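Local coordinates for branched-chain alpha-ketoacid decarboxylase (Lactococcus lactis, PDB 2VBF), which probably decarboxylates branched-chain and aromatic alpha-keto acids to aldehydes, with thiamine diphosphate and magnesium as cofactors, at residues V232-H237 with L302-T307; F298-G303 with K322-N327; I476-G481 with I498-Y503. One frame throughout, in Å; residues are numbered along the deposited sequence.

Contact 1: residues V232-H237 with L302-T307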
loop_
_atom_site.group_PDB
_atom_site.type_symbol
_atom_site.label_atom_id
_atom_site.label_comp_id
_atom_site.label_asym_id
_atom_site.label_seq_id
_atom_site.Cartn_x
_atom_site.Cartn_y
_atom_site.Cartn_z
ATOM N N VAL A 232 11.828 25.551 -31.431
ATOM C CA VAL A 232 10.833 24.625 -30.903
ATOM C C VAL A 232 10.823 24.742 -29.378
ATOM O O VAL A 232 11.871 24.887 -28.734
ATOM C CB VAL A 232 11.080 23.156 -31.365
ATOM C CG1 VAL A 232 12.307 22.565 -30.687
ATOM C CG2 VAL A 232 9.828 22.271 -31.091
ATOM N N VAL A 233 9.616 24.748 -28.816
ATOM C CA VAL A 233 9.421 24.727 -27.372
ATOM C C VAL A 233 9.067 23.298 -26.980
ATOM O O VAL A 233 8.287 22.636 -27.665
ATOM C CB VAL A 233 8.286 25.672 -26.942
ATOM C CG1 VAL A 233 8.128 25.676 -25.405
ATOM C CG2 VAL A 233 8.545 27.074 -27.460
ATOM N N ILE A 234 9.665 22.803 -25.903
ATOM C CA ILE A 234 9.265 21.520 -25.343
ATOM C C ILE A 234 8.776 21.785 -23.912
ATOM O O ILE A 234 9.538 22.281 -23.078
ATOM C CB ILE A 234 10.423 20.476 -25.341
ATOM C CG1 ILE A 234 11.106 20.402 -26.714
ATOM C CG2 ILE A 234 9.896 19.099 -24.891
ATOM C CD1 ILE A 234 12.244 19.383 -26.789
ATOM N N ALA A 235 7.501 21.495 -23.640
ATOM C CA ALA A 235 6.924 21.688 -22.305
ATOM C C ALA A 235 6.802 20.335 -21.598
ATOM O O ALA A 235 6.531 19.317 -22.236
ATOM C CB ALA A 235 5.576 22.374 -22.386
ATOM N N GLY A 236 7.015 20.334 -20.283
ATOM C CA GLY A 236 6.994 19.109 -19.496
ATOM C C GLY A 236 6.181 19.203 -18.221
ATOM O O GLY A 236 5.437 20.166 -18.002
ATOM N N HIS A 237 6.353 18.187 -17.374
ATOM C CA HIS A 237 5.468 17.963 -16.250
ATOM C C HIS A 237 5.550 19.073 -15.216
ATOM O O HIS A 237 4.584 19.304 -14.521
ATOM C CB HIS A 237 5.739 16.602 -15.591
ATOM C CG HIS A 237 7.039 16.534 -14.855
ATOM N ND1 HIS A 237 8.252 16.464 -15.503
ATOM C CD2 HIS A 237 7.318 16.544 -13.529
ATOM C CE1 HIS A 237 9.221 16.417 -14.611
ATOM N NE2 HIS A 237 8.683 16.466 -13.403
ATOM N N LEU A 302 10.816 23.760 -21.085
ATOM C CA LEU A 302 10.173 24.312 -19.898
ATOM C C LEU A 302 9.646 23.172 -19.043
ATOM O O LEU A 302 8.639 22.557 -19.377
ATOM C CB LEU A 302 9.016 25.219 -20.292
ATOM C CG LEU A 302 9.374 26.374 -21.223
ATOM C CD1 LEU A 302 8.130 27.162 -21.593
ATOM C CD2 LEU A 302 10.390 27.266 -20.571
ATOM N N GLY A 303 10.340 22.897 -17.946
ATOM C CA GLY A 303 9.888 21.910 -16.971
ATOM C C GLY A 303 9.901 20.463 -17.418
ATOM O O GLY A 303 9.048 19.676 -17.003
ATOM N N VAL A 304 10.878 20.116 -18.248
ATOM C CA VAL A 304 10.990 18.789 -18.857
ATOM C C VAL A 304 12.005 17.899 -18.128
ATOM O O VAL A 304 13.059 18.371 -17.715
ATOM C CB VAL A 304 11.423 18.932 -20.326
ATOM C CG1 VAL A 304 11.733 17.573 -20.941
ATOM C CG2 VAL A 304 10.347 19.664 -21.116
ATOM N N LYS A 305 11.695 16.612 -17.988
ATOM C CA LYS A 305 12.699 15.645 -17.583
ATOM C C LYS A 305 12.659 14.480 -18.550
ATOM O O LYS A 305 11.594 13.932 -18.816
ATOM C CB LYS A 305 12.534 15.163 -16.138
ATOM C CG LYS A 305 12.830 16.247 -15.103
ATOM C CD LYS A 305 12.889 15.692 -13.688
ATOM C CE LYS A 305 13.274 16.761 -12.677
ATOM N NZ LYS A 305 13.328 16.250 -11.274
ATOM N N LEU A 306 13.839 14.116 -19.047
ATOM C CA LEU A 306 13.996 13.068 -20.034
ATOM C C LEU A 306 14.181 11.710 -19.354
ATOM O O LEU A 306 15.219 11.444 -18.765
ATOM C CB LEU A 306 15.195 13.387 -20.927
ATOM C CG LEU A 306 15.061 14.739 -21.651
ATOM C CD1 LEU A 306 16.440 15.325 -22.065
ATOM C CD2 LEU A 306 14.104 14.586 -22.836
ATOM N N THR A 307 13.153 10.868 -19.438
ATOM C CA THR A 307 13.136 9.564 -18.755
ATOM C C THR A 307 13.024 8.434 -19.788
ATOM O O THR A 307 12.713 8.686 -20.954
ATOM C CB THR A 307 11.965 9.454 -17.722
ATOM O OG1 THR A 307 10.715 9.241 -18.392
ATOM C CG2 THR A 307 11.886 10.718 -16.824
HETATM O O HOH W 1 8.712 16.299 -18.367
HETATM O O HOH W 2 10.469 17.799 -10.755
HETATM O O HOH W 3 9.954 15.901 -11.279
#

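Contact 2: residues F298-G303 with K322-N327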
loop_
_atom_site.group_PDB
_atom_site.type_symbol
_atom_site.label_atom_id
_atom_site.label_comp_id
_atom_site.label_asym_id
_atom_site.label_seq_id
_atom_site.Cartn_x
_atom_site.Cartn_y
_atom_site.Cartn_z
ATOM N N PHE A 298 16.962 26.316 -32.361
ATOM C CA PHE A 298 16.922 26.720 -30.957
ATOM C C PHE A 298 15.848 25.899 -30.266
ATOM O O PHE A 298 14.760 25.738 -30.806
ATOM C CB PHE A 298 16.604 28.210 -30.802
ATOM C CG PHE A 298 16.338 28.623 -29.375
ATOM C CD1 PHE A 298 17.338 28.510 -28.422
ATOM C CD2 PHE A 298 15.085 29.089 -28.975
ATOM C CE1 PHE A 298 17.113 28.871 -27.121
ATOM C CE2 PHE A 298 14.852 29.455 -27.662
ATOM C CZ PHE A 298 15.864 29.345 -26.728
ATOM N N ILE A 299 16.161 25.391 -29.075
ATOM C CA ILE A 299 15.222 24.602 -28.281
ATOM C C ILE A 299 15.057 25.271 -26.922
ATOM O O ILE A 299 16.049 25.511 -26.226
ATOM C CB ILE A 299 15.724 23.170 -28.043
ATOM C CG1 ILE A 299 16.022 22.463 -29.369
ATOM C CG2 ILE A 299 14.694 22.376 -27.209
ATOM C CD1 ILE A 299 16.950 21.284 -29.228
ATOM N N LEU A 300 13.810 25.567 -26.562
ATOM C CA LEU A 300 13.448 26.034 -25.219
ATOM C C LEU A 300 12.679 24.916 -24.503
ATOM O O LEU A 300 11.544 24.581 -24.905
ATOM C CB LEU A 300 12.581 27.288 -25.310
ATOM C CG LEU A 300 12.051 27.918 -24.014
ATOM C CD1 LEU A 300 13.216 28.404 -23.139
ATOM C CD2 LEU A 300 11.087 29.065 -24.309
ATOM N N MET A 301 13.295 24.313 -23.480
ATOM C CA MET A 301 12.602 23.312 -22.654
ATOM C C MET A 301 12.101 23.953 -21.365
ATOM O O MET A 301 12.868 24.610 -20.640
ATOM C CB MET A 301 13.498 22.120 -22.305
ATOM C CG MET A 301 14.065 21.391 -23.508
ATOM S SD MET A 301 14.252 19.606 -23.240
ATOM C CE MET A 301 15.239 19.506 -21.745
ATOM N N LEU A 302 10.816 23.760 -21.085
ATOM C CA LEU A 302 10.173 24.312 -19.898
ATOM C C LEU A 302 9.646 23.172 -19.043
ATOM O O LEU A 302 8.639 22.557 -19.377
ATOM C CB LEU A 302 9.016 25.219 -20.292
ATOM C CG LEU A 302 9.374 26.374 -21.223
ATOM C CD1 LEU A 302 8.130 27.162 -21.593
ATOM C CD2 LEU A 302 10.390 27.266 -20.571
ATOM N N GLY A 303 10.340 22.897 -17.946
ATOM C CA GLY A 303 9.888 21.910 -16.971
ATOM C C GLY A 303 9.901 20.463 -17.418
ATOM O O GLY A 303 9.048 19.676 -17.003
ATOM N N LYS A 322 22.317 24.163 -28.448
ATOM C CA LYS A 322 21.275 24.976 -29.068
ATOM C C LYS A 322 20.075 25.160 -28.134
ATOM O O LYS A 322 18.980 25.474 -28.601
ATOM C CB LYS A 322 20.783 24.293 -30.355
ATOM C CG LYS A 322 21.842 24.020 -31.404
ATOM C CD LYS A 322 21.264 23.173 -32.542
ATOM C CE LYS A 322 22.358 22.402 -33.304
ATOM N NZ LYS A 322 22.728 23.006 -34.619
ATOM N N MET A 323 20.278 24.993 -26.827
ATOM C CA MET A 323 19.151 24.873 -25.895
ATOM C C MET A 323 19.236 25.814 -24.704
ATOM O O MET A 323 20.321 26.045 -24.168
ATOM C CB MET A 323 19.095 23.438 -25.375
ATOM C CG MET A 323 17.909 23.121 -24.457
ATOM S SD MET A 323 18.042 21.478 -23.734
ATOM C CE MET A 323 17.689 20.444 -25.165
ATOM N N ILE A 324 18.084 26.352 -24.312
ATOM C CA ILE A 324 17.877 26.895 -22.971
ATOM C C ILE A 324 16.823 26.001 -22.308
ATOM O O ILE A 324 15.696 25.894 -22.802
ATOM C CB ILE A 324 17.400 28.352 -23.011
ATOM C CG1 ILE A 324 18.524 29.266 -23.504
ATOM C CG2 ILE A 324 16.937 28.823 -21.622
ATOM C CD1 ILE A 324 18.082 30.637 -23.862
ATOM N N SER A 325 17.200 25.327 -21.224
ATOM C CA SER A 325 16.256 24.527 -20.449
ATOM C C SER A 325 16.037 25.193 -19.092
ATOM O O SER A 325 16.985 25.693 -18.477
ATOM C CB SER A 325 16.729 23.074 -20.291
ATOM O OG SER A 325 17.879 22.961 -19.478
ATOM N N LEU A 326 14.780 25.226 -18.671
ATOM C CA LEU A 326 14.382 25.737 -17.373
ATOM C C LEU A 326 13.642 24.632 -16.625
ATOM O O LEU A 326 12.695 24.040 -17.154
ATOM C CB LEU A 326 13.468 26.948 -17.536
ATOM C CG LEU A 326 14.061 28.123 -18.324
ATOM C CD1 LEU A 326 13.014 29.213 -18.495
ATOM C CD2 LEU A 326 15.311 28.649 -17.635
ATOM N N ASN A 327 14.107 24.354 -15.410
ATOM C CA ASN A 327 13.480 23.390 -14.514
ATOM C C ASN A 327 13.341 24.040 -13.152
ATOM O O ASN A 327 13.972 25.059 -12.892
ATOM C CB ASN A 327 14.335 22.121 -14.400
ATOM C CG ASN A 327 14.200 21.213 -15.604
ATOM O OD1 ASN A 327 15.001 21.271 -16.545
ATOM N ND2 ASN A 327 13.176 20.367 -15.583
#

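Contact 3: residues I476-G481 with I498-Y503. With MG (magnesium ion), chain E; TPP (thiamine diphosphate), chain F.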
loop_
_atom_site.group_PDB
_atom_site.type_symbol
_atom_site.label_atom_id
_atom_site.label_comp_id
_atom_site.label_asym_id
_atom_site.label_seq_id
_atom_site.Cartn_x
_atom_site.Cartn_y
_atom_site.Cartn_z
ATOM N N ILE A 476 -12.374 -0.379 -18.867
ATOM C CA ILE A 476 -11.508 -1.429 -18.301
ATOM C C ILE A 476 -11.071 -2.334 -19.454
ATOM O O ILE A 476 -11.915 -2.969 -20.104
ATOM C CB ILE A 476 -12.224 -2.272 -17.209
ATOM C CG1 ILE A 476 -12.752 -1.388 -16.067
ATOM C CG2 ILE A 476 -11.277 -3.352 -16.658
ATOM C CD1 ILE A 476 -14.053 -0.680 -16.345
ATOM N N ILE A 477 -9.763 -2.394 -19.715
ATOM C CA ILE A 477 -9.253 -3.217 -20.806
ATOM C C ILE A 477 -9.010 -4.647 -20.326
ATOM O O ILE A 477 -7.995 -4.959 -19.734
ATOM C CB ILE A 477 -7.999 -2.635 -21.463
ATOM C CG1 ILE A 477 -8.294 -1.217 -21.977
ATOM C CG2 ILE A 477 -7.531 -3.539 -22.583
ATOM C CD1 ILE A 477 -7.153 -0.563 -22.709
ATOM N N ASN A 478 -9.980 -5.513 -20.595
ATOM C CA ASN A 478 -9.849 -6.907 -20.245
ATOM C C ASN A 478 -9.155 -7.628 -21.396
ATOM O O ASN A 478 -9.796 -7.977 -22.399
ATOM C CB ASN A 478 -11.219 -7.514 -19.947
ATOM C CG ASN A 478 -11.145 -9.004 -19.681
ATOM O OD1 ASN A 478 -10.083 -9.622 -19.822
ATOM N ND2 ASN A 478 -12.268 -9.593 -19.309
ATOM N N ASN A 479 -7.848 -7.837 -21.255
ATOM C CA ASN A 479 -7.068 -8.635 -22.204
ATOM C C ASN A 479 -6.444 -9.865 -21.524
ATOM O O ASN A 479 -5.399 -10.359 -21.950
ATOM C CB ASN A 479 -6.030 -7.799 -22.953
ATOM C CG ASN A 479 -5.154 -7.021 -22.025
ATOM O OD1 ASN A 479 -5.107 -7.324 -20.840
ATOM N ND2 ASN A 479 -4.493 -6.001 -22.532
ATOM N N ASP A 480 -7.112 -10.345 -20.481
ATOM C CA ASP A 480 -6.746 -11.591 -19.823
ATOM C C ASP A 480 -5.302 -11.556 -19.299
ATOM O O ASP A 480 -4.532 -12.502 -19.513
ATOM C CB ASP A 480 -6.954 -12.757 -20.805
ATOM C CG ASP A 480 -6.922 -14.122 -20.132
ATOM O OD1 ASP A 480 -7.220 -14.223 -18.910
ATOM O OD2 ASP A 480 -6.587 -15.088 -20.849
ATOM N N GLY A 481 -4.958 -10.483 -18.573
ATOM C CA GLY A 481 -3.651 -10.361 -17.897
ATOM C C GLY A 481 -2.793 -9.151 -18.254
ATOM O O GLY A 481 -3.306 -8.124 -18.725
ATOM N N ILE A 498 -3.607 -13.327 -14.667
ATOM C CA ILE A 498 -4.304 -12.918 -13.447
ATOM C C ILE A 498 -5.667 -13.601 -13.364
ATOM O O ILE A 498 -6.209 -14.037 -14.393
ATOM C CB ILE A 498 -4.508 -11.385 -13.392
ATOM C CG1 ILE A 498 -5.505 -10.916 -14.472
ATOM C CG2 ILE A 498 -3.158 -10.683 -13.529
ATOM C CD1 ILE A 498 -5.599 -9.391 -14.644
ATOM N N PRO A 499 -6.230 -13.709 -12.158
ATOM C CA PRO A 499 -7.593 -14.243 -12.048
ATOM C C PRO A 499 -8.584 -13.341 -12.797
ATOM O O PRO A 499 -8.533 -12.121 -12.631
ATOM C CB PRO A 499 -7.843 -14.255 -10.530
ATOM C CG PRO A 499 -6.489 -14.175 -9.908
ATOM C CD PRO A 499 -5.688 -13.349 -10.836
ATOM N N MET A 500 -9.441 -13.897 -13.659
ATOM C CA MET A 500 -10.370 -13.036 -14.391
ATOM C C MET A 500 -11.628 -12.771 -13.571
ATOM O O MET A 500 -12.414 -13.678 -13.262
ATOM C CB MET A 500 -10.748 -13.570 -15.790
ATOM C CG MET A 500 -11.477 -12.485 -16.665
ATOM S SD MET A 500 -11.907 -13.063 -18.311
ATOM C CE MET A 500 -10.266 -13.102 -19.027
ATOM N N TRP A 501 -11.815 -11.512 -13.225
ATOM C CA TRP A 501 -13.049 -11.066 -12.609
ATOM C C TRP A 501 -14.103 -10.774 -13.676
ATOM O O TRP A 501 -13.781 -10.596 -14.851
ATOM C CB TRP A 501 -12.823 -9.796 -11.798
ATOM C CG TRP A 501 -11.763 -9.872 -10.759
ATOM C CD1 TRP A 501 -11.106 -10.983 -10.317
ATOM C CD2 TRP A 501 -11.251 -8.773 -10.010
ATOM N NE1 TRP A 501 -10.202 -10.637 -9.335
ATOM C CE2 TRP A 501 -10.272 -9.284 -9.132
ATOM C CE3 TRP A 501 -11.520 -7.403 -10.006
ATOM C CZ2 TRP A 501 -9.560 -8.465 -8.244
ATOM C CZ3 TRP A 501 -10.815 -6.591 -9.122
ATOM C CH2 TRP A 501 -9.846 -7.130 -8.256
ATOM N N ASN A 502 -15.356 -10.704 -13.239
ATOM C CA ASN A 502 -16.452 -10.196 -14.067
ATOM C C ASN A 502 -16.521 -8.685 -13.913
ATOM O O ASN A 502 -17.333 -8.163 -13.152
ATOM C CB ASN A 502 -17.769 -10.874 -13.672
ATOM C CG ASN A 502 -17.721 -12.379 -13.869
ATOM O OD1 ASN A 502 -17.400 -12.859 -14.958
ATOM N ND2 ASN A 502 -18.010 -13.128 -12.819
ATOM N N TYR A 503 -15.646 -7.999 -14.648
ATOM C CA TYR A 503 -15.387 -6.556 -14.439
ATOM C C TYR A 503 -16.653 -5.716 -14.565
ATOM O O TYR A 503 -16.857 -4.808 -13.788
ATOM C CB TYR A 503 -14.280 -6.057 -15.385
ATOM C CG TYR A 503 -12.992 -6.820 -15.158
ATOM C CD1 TYR A 503 -12.241 -6.616 -14.003
ATOM C CD2 TYR A 503 -12.558 -7.774 -16.064
ATOM C CE1 TYR A 503 -11.075 -7.349 -13.765
ATOM C CE2 TYR A 503 -11.411 -8.508 -15.845
ATOM C CZ TYR A 503 -10.666 -8.294 -14.676
ATOM O OH TYR A 503 -9.533 -9.039 -14.453
HETATM MG MG MG E . -4.328 -6.379 -19.086
HETATM N "N1'" TPP F . 3.534 -3.132 -9.511
HETATM C "C2'" TPP F . 3.324 -1.779 -9.449
HETATM C CM2 TPP F . 2.772 -1.185 -8.184
HETATM N "N3'" TPP F . 3.635 -1.000 -10.535
HETATM C "C4'" TPP F . 4.157 -1.557 -11.683
HETATM N "N4'" TPP F . 4.455 -0.769 -12.689
HETATM C "C5'" TPP F . 4.351 -2.941 -11.765
HETATM C "C6'" TPP F . 4.038 -3.730 -10.666
HETATM C "C7'" TPP F . 4.888 -3.590 -13.020
HETATM N N3 TPP F . 3.949 -3.508 -14.134
HETATM C C2 TPP F . 3.950 -2.563 -15.145
HETATM S S1 TPP F . 2.792 -2.716 -16.264
HETATM C C5 TPP F . 2.252 -4.049 -15.518
HETATM C C4 TPP F . 2.953 -4.403 -14.365
HETATM C CM4 TPP F . 2.655 -5.596 -13.498
HETATM C C6 TPP F . 1.079 -4.780 -16.140
HETATM C C7 TPP F . -0.193 -3.954 -16.264
HETATM O O7 TPP F . -1.158 -4.807 -16.831
HETATM P PA TPP F . -2.592 -4.276 -17.282
HETATM O O1A TPP F . -3.121 -3.235 -16.321
HETATM O O2A TPP F . -3.514 -5.477 -17.390
HETATM O O3A TPP F . -2.267 -3.526 -18.677
HETATM P PB TPP F . -2.241 -4.163 -20.171
HETATM O O1B TPP F . -0.848 -3.943 -20.688
HETATM O O2B TPP F . -3.219 -3.344 -20.966
HETATM O O3B TPP F . -2.633 -5.614 -20.138
HETATM O O HOH W 4 -5.310 -4.605 -19.698
HETATM O O HOH W 5 -7.540 -12.738 -16.532
HETATM O O HOH W 6 -4.773 -14.450 -17.291
#

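Contact 1: residues V232-H237 with L302-T307
Two first torsions set the side-chain meetings here. His237 has chi1 at 70°, placing CG between its backbone N and carbonyl carbon and directing the imidazole to Lys305, whose CG meets CE1 of His237 at 3.6 Å. The methylene lies near the ring plane, so the lysine chain runs past an edge of the ring, while Phe264 stacks with it. In Val304, CG2 is turned beside the backbone N, where it packs on Ile234 CG2 at 3.8 Å.

The backbone joins the ends of two parallel neighbours. Leu302 N donates to Ile234 O (2.8 Å, 169° at the hydrogen) and Leu302 O accepts from Gly236 N (2.9 Å). Leu302 thus grips the peptides before and after Ala235, the register of a parallel bridge. Beyond it the chains turn: Gly303 has a positive phi, and a side chain on Gly236 would collide with Gly303 O and Val304 CA. This is the C-terminal edge of the central domain's parallel strands.

A water ties the loops together, 2.9 Å from His237 ND1 and accepting from Lys305 N at 3.0 Å. His237 NE2 and Lys305 NZ stay 5.1 Å apart, so the polar ends do not touch directly, and the nearby ammonium would probably disfavour a second positive charge on the imidazole.

Contact 2: residues F298-G303 with K322-N327
Between Phe298-Gly303 and Lys322-Asn327 the backbone bonds come first. Five alternate in direction: Ile299 N to Lys322 O, Ile324 N to Ile299 O, Met301 N to Ile324 O, Leu326 N to Met301 O, and Gly303 N to Leu326 O. The last, from Gly303 N to Leu326 O, is the shortest at 2.7 Å and close to straight at 167°. The backbone N and O of Ile299 and Met301 point at the other strand, while those of Met323 and Ser325 do not bond across it, the ladder expected of a parallel pair; the axes lie 4.7 Å apart and diverge by 5°. CA-H groups add to it, for example Met323 CA at 3.2 Å from Ile299 O.

These are adjacent strands of the mixed sheet of the central domain, with strand 231-235 on the far side of 298-302 and strand 331-333 flanking 323-326. Side chains alternate between its two faces.

Apolar packing differs by face. On that of Leu300, Ile324, Leu302 and Leu326, the leucines Leu302 and Leu326 lie side by side, CD2 of the first 3.9 Å from CD1 of the second. Phe298, with CG anti to the backbone N (chi1 171°), lays its ring beside Ile324: CE1 of Phe298 is 3.8 Å from CD1 of Ile324, and Ile324 CG1 sits at the ring edge. Helix 212-227 also touches this ring. With Phe298 cut back to an alanine, the edge contact to Ile324 goes and a gap is likely to open toward helix 212-227.

The other face carries sulfur. Met301 is bent at chi2 and chi3, which brings its CE to 4.0 Å from Met323 SD, and the two thioethers cross obliquely; Met323 CE in turn rests 4.1 Å from Ile299 CG2. Beside them, the CB atoms of Met301 and Ser325 meet at 3.9 Å.

Contact 3: residues I476-G481 with I498-Y503
A thioether serves as hydrogen-bond acceptor: Asn478 ND2 donates weakly to Met500 SD, the N...S distance being 3.6 Å but the N-H...S line nearly straight at 168°. Met500 crosses both Asn478 and Asp480 at about right angles, and its bend at chi3 carries CE to 3.2 Å from Asp480 OD1. That carboxylate also forms a salt bridge with Lys551 through OD2.

Asn478 is held from several directions. Its CG is anti to the backbone N (chi1 175°), which points the amide at the loop. OD1 of Asn478 takes the backbone N-H of Asp480 at 3.1 Å, an Asx turn, and ND2 has a stronger partner in Glu546. The same ND2 comes in the plane of the Tyr503 ring, 3.7 Å from its CE2, with amide and ring planes 78° apart; this is an edge approach, not a stack. Ile476 CG2 packs on the same tyrosine, and the OH of Tyr503 is hydrogen-bonded to Gln456.

Farther along, a water lies 2.9 Å from Asp480 OD1, probably donating to it, and accepts from Ile498 N, while Ile498 CD1 rests 3.9 Å from Gly481 CA. Gly481 adopts backbone angles in which a side chain would jam against the preceding carbonyl.

The other side of this turn faces the cofactor. Asn479 OD1 and Gly481 O bind magnesium at 2.1 and 2.0 Å, joined by two diphosphate oxygens, a water and Asp452. Asn478-Asn479 is the closing Asn-Asn of the GDG...NN thiamine diphosphate motif, whose opening part holds Asp452 and Gly453.

Contacts 1 and 2 belong to one sheet of the central domain, and their centres lie 8 Å apart. They share Leu302 and Gly303: strand 298-302 stands between 231-235 and 323-326, so contact 1 joins one side of it near its end and contact 2 the other along its length. Asn327 ND2 also bonds Val304 O between them. Contact 3 follows later in the chain, on strand 473-478 of a separate parallel sheet in the C-terminal cofactor-binding domain, with its centre about 35 Å from that of contact 1 and 42 Å from that of contact 2. Only contact 3 holds metal and diphosphate ligands; the first two are part of the central domain's sheet, away from the annotated sites.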